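Local coordinates for adenosine monophosphate-protein transferase vopS (Vibrio parahaemolyticus, PDB 3LET), which transfers AMP from ATP to a threonine of host Rho GTPases, blocking their downstream signalling and thereby actin assembly in infected cells, at residues 233-238 with 273-278. Residues are numbered along the deposited sequence; the frame is centred on the assembly and turned at random.
Sequences GTLPSS and GYHGFT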
ATOM      1  N   GLY A 233     -14.529   3.985  -8.689  1.00 27.11           N
ATOM      2  CA  GLY A 233     -13.202   4.573  -8.538  1.00 31.65           C
ATOM      3  C   GLY A 233     -12.111   3.552  -8.791  1.00 28.86           C
ATOM      4  O   GLY A 233     -12.369   2.356  -8.803  1.00 30.77           O
ATOM      5  N   THR A 234     -10.888   4.015  -9.005  1.00 22.25           N
ATOM      6  CA  THR A 234      -9.776   3.094  -9.255  1.00 22.87           C
ATOM      7  C   THR A 234      -8.655   3.210  -8.206  1.00 16.65           C
ATOM      8  O   THR A 234      -7.647   2.512  -8.314  1.00 20.36           O
ATOM      9  CB  THR A 234      -9.170   3.291 -10.667  1.00 39.58           C
ATOM     10  OG1 THR A 234      -8.810   4.663 -10.837  1.00 40.16           O
ATOM     11  CG2 THR A 234     -10.169   2.892 -11.749  1.00 41.28           C
ATOM     12  N   LEU A 235      -8.835   4.062  -7.198  1.00 18.12           N
ATOM     13  CA  LEU A 235      -7.830   4.232  -6.138  1.00 21.52           C
ATOM     14  C   LEU A 235      -7.593   2.902  -5.425  1.00 20.37           C
ATOM     15  O   LEU A 235      -8.562   2.301  -4.965  1.00 21.60           O
ATOM     16  CB  LEU A 235      -8.339   5.203  -5.076  1.00 33.80           C
ATOM     17  CG  LEU A 235      -7.682   6.563  -4.849  1.00 52.30           C
ATOM     18  CD1 LEU A 235      -8.159   7.106  -3.501  1.00 50.63           C
ATOM     19  CD2 LEU A 235      -6.173   6.484  -4.882  1.00 44.16           C
ATOM     20  N   PRO A 236      -6.326   2.456  -5.313  1.00 20.34           N
ATOM     21  CA  PRO A 236      -5.978   1.286  -4.493  1.00 18.67           C
ATOM     22  C   PRO A 236      -6.426   1.471  -3.045  1.00 17.59           C
ATOM     23  O   PRO A 236      -6.527   2.611  -2.596  1.00 18.56           O
ATOM     24  CB  PRO A 236      -4.456   1.262  -4.553  1.00 24.45           C
ATOM     25  CG  PRO A 236      -4.131   1.928  -5.841  1.00 30.45           C
ATOM     26  CD  PRO A 236      -5.137   3.008  -5.989  1.00 22.73           C
ATOM     27  N   SER A 237      -6.696   0.387  -2.324  1.00 20.29           N
ATOM     28  CA  SER A 237      -6.908   0.499  -0.888  1.00 11.22           C
ATOM     29  C   SER A 237      -5.609   1.045  -0.314  1.00 13.05           C
ATOM     30  O   SER A 237      -4.562   1.014  -0.968  1.00 15.37           O
ATOM     31  CB  SER A 237      -7.201  -0.873  -0.262  1.00 15.44           C
ATOM     32  OG  SER A 237      -6.115  -1.775  -0.462  1.00 15.79           O
ATOM     33  N   SER A 238      -5.648   1.520   0.924  1.00 16.99           N
ATOM     34  CA  SER A 238      -4.440   2.031   1.527  1.00 14.65           C
ATOM     35  C   SER A 238      -3.441   0.895   1.656  1.00 17.28           C
ATOM     36  O   SER A 238      -2.243   1.060   1.375  1.00 14.21           O
ATOM     37  CB  SER A 238      -4.722   2.665   2.896  1.00 13.89           C
ATOM     38  OG  SER A 238      -5.443   1.796   3.750  1.00 21.29           O
ATOM     39  N   GLY A 273       2.071   6.852  -8.113  1.00 14.28           N
ATOM     40  CA  GLY A 273       1.256   6.031  -9.005  1.00 18.70           C
ATOM     41  C   GLY A 273       0.537   4.890  -8.294  1.00 17.85           C
ATOM     42  O   GLY A 273      -0.545   4.475  -8.699  1.00 15.33           O
ATOM     43  N   TYR A 274       1.165   4.340  -7.270  1.00 12.76           N
ATOM     44  CA  TYR A 274       0.544   3.251  -6.504  1.00  9.62           C
ATOM     45  C   TYR A 274      -0.162   3.805  -5.265  1.00 16.34           C
ATOM     46  O   TYR A 274      -0.857   3.060  -4.577  1.00 14.79           O
ATOM     47  CB  TYR A 274       1.612   2.260  -6.055  1.00  9.22           C
ATOM     48  CG  TYR A 274       2.114   1.311  -7.120  1.00 10.95           C
ATOM     49  CD1 TYR A 274       1.202   0.593  -7.926  1.00 11.08           C
ATOM     50  CD2 TYR A 274       3.479   1.069  -7.276  1.00 12.69           C
ATOM     51  CE1 TYR A 274       1.640  -0.306  -8.859  1.00 15.12           C
ATOM     52  CE2 TYR A 274       3.933   0.178  -8.220  1.00 16.00           C
ATOM     53  CZ  TYR A 274       2.997  -0.507  -9.010  1.00 16.95           C
ATOM     54  OH  TYR A 274       3.407  -1.393  -9.952  1.00 16.96           O
ATOM     55  N   HIS A 275       0.019   5.101  -4.976  1.00 13.56           N
ATOM     56  CA  HIS A 275      -0.534   5.713  -3.754  1.00 13.91           C
ATOM     57  C   HIS A 275       0.014   4.958  -2.548  1.00 17.22           C
ATOM     58  O   HIS A 275      -0.739   4.345  -1.786  1.00 14.19           O
ATOM     59  CB  HIS A 275      -2.066   5.668  -3.744  1.00 16.16           C
ATOM     60  CG  HIS A 275      -2.676   6.515  -4.813  1.00 33.64           C
ATOM     61  ND1 HIS A 275      -2.997   7.841  -4.612  1.00 36.01           N
ATOM     62  CD2 HIS A 275      -2.962   6.249  -6.110  1.00 41.96           C
ATOM     63  CE1 HIS A 275      -3.486   8.346  -5.730  1.00 47.02           C
ATOM     64  NE2 HIS A 275      -3.477   7.400  -6.654  1.00 47.43           N
ATOM     65  N   GLY A 276       1.328   4.975  -2.388  1.00 15.49           N
ATOM     66  CA  GLY A 276       1.982   4.132  -1.390  1.00 14.10           C
ATOM     67  C   GLY A 276       1.805   4.580   0.053  1.00 23.28           C
ATOM     68  O   GLY A 276       2.151   3.815   0.981  1.00 19.73           O
ATOM     69  N   PHE A 277       1.323   5.813   0.251  1.00 13.24           N
ATOM     70  CA  PHE A 277       1.074   6.352   1.596  1.00 15.96           C
ATOM     71  C   PHE A 277      -0.350   6.879   1.687  1.00 20.75           C
ATOM     72  O   PHE A 277      -0.963   7.175   0.673  1.00 19.80           O
ATOM     73  CB  PHE A 277       2.100   7.473   1.936  1.00 16.14           C
ATOM     74  CG  PHE A 277       3.520   6.994   1.913  1.00 15.96           C
ATOM     75  CD1 PHE A 277       4.063   6.341   3.021  1.00 21.32           C
ATOM     76  CD2 PHE A 277       4.272   7.100   0.770  1.00 18.70           C
ATOM     77  CE1 PHE A 277       5.365   5.844   2.990  1.00 17.66           C
ATOM     78  CE2 PHE A 277       5.586   6.602   0.720  1.00 23.37           C
ATOM     79  CZ  PHE A 277       6.131   5.985   1.850  1.00 15.98           C
ATOM     80  N   THR A 278      -0.877   7.030   2.901  1.00 20.80           N
ATOM     81  CA  THR A 278      -2.247   7.504   3.037  1.00 21.95           C
ATOM     82  C   THR A 278      -2.351   8.973   2.658  1.00 26.04           C
ATOM     83  O   THR A 278      -3.405   9.443   2.200  1.00 26.68           O
ATOM     84  CB  THR A 278      -2.776   7.307   4.477  1.00 28.48           C
ATOM     85  OG1 THR A 278      -1.844   7.869   5.399  1.00 40.02           O
ATOM     86  CG2 THR A 278      -2.946   5.836   4.779  1.00 27.91           C
TER
HETATM   87  O   HOH W   1      -1.503   3.727   1.165  1.00 22.19           O
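Tyr274 meets Pro236 through its backbone at the end of helix 260-274, where the chain enters the Fic signature motif, which here begins at His275 as HGFTDGNGR. Its carbonyl O lies against the proline ring, 3.7 Å from Pro236 CG, and is buried there with no hydrogen-bond partner in the model. The Tyr274 side chain leaves away from the loop, and its ring packs on helices 113-139 and 238-255.

His275 comes next and has the largest share of the contact. With positive phi (58°) it is the C-prime residue of a Schellman motif: its own N and that of Gly276 reach back to carbonyls of the last helical turn. With chi1 at -66° the ring lies opposite the carbonyl carbon, on the side of its own N, which brings a face to Leu235. Leu235 puts its CD2 methyl over the centre of that face in a CH-pi contact. Pro236 CD approaches the same ring obliquely, 3.9 Å from His275 CD2. Asn281, which probably binds ATP, lies close by, consistent with the His275 end of the contact bordering the nucleotide site.

A water links the two backbones, 2.8 Å from Ser238 O and 3.1 Å from His275 O, though other acceptors compete for its protons, so not every bond can hold at once. Ser237 OG caps the start of helix 238-255, and Ser238, the next residue, begins that helix.

Thr278 closes the walk. Its OG1 bonds to Glu222 O, while Ser238 OG is taken by Arg226 N; what remains between the pair is nonpolar, Thr278 CG2 resting 4.1 Å from Ser238 CB.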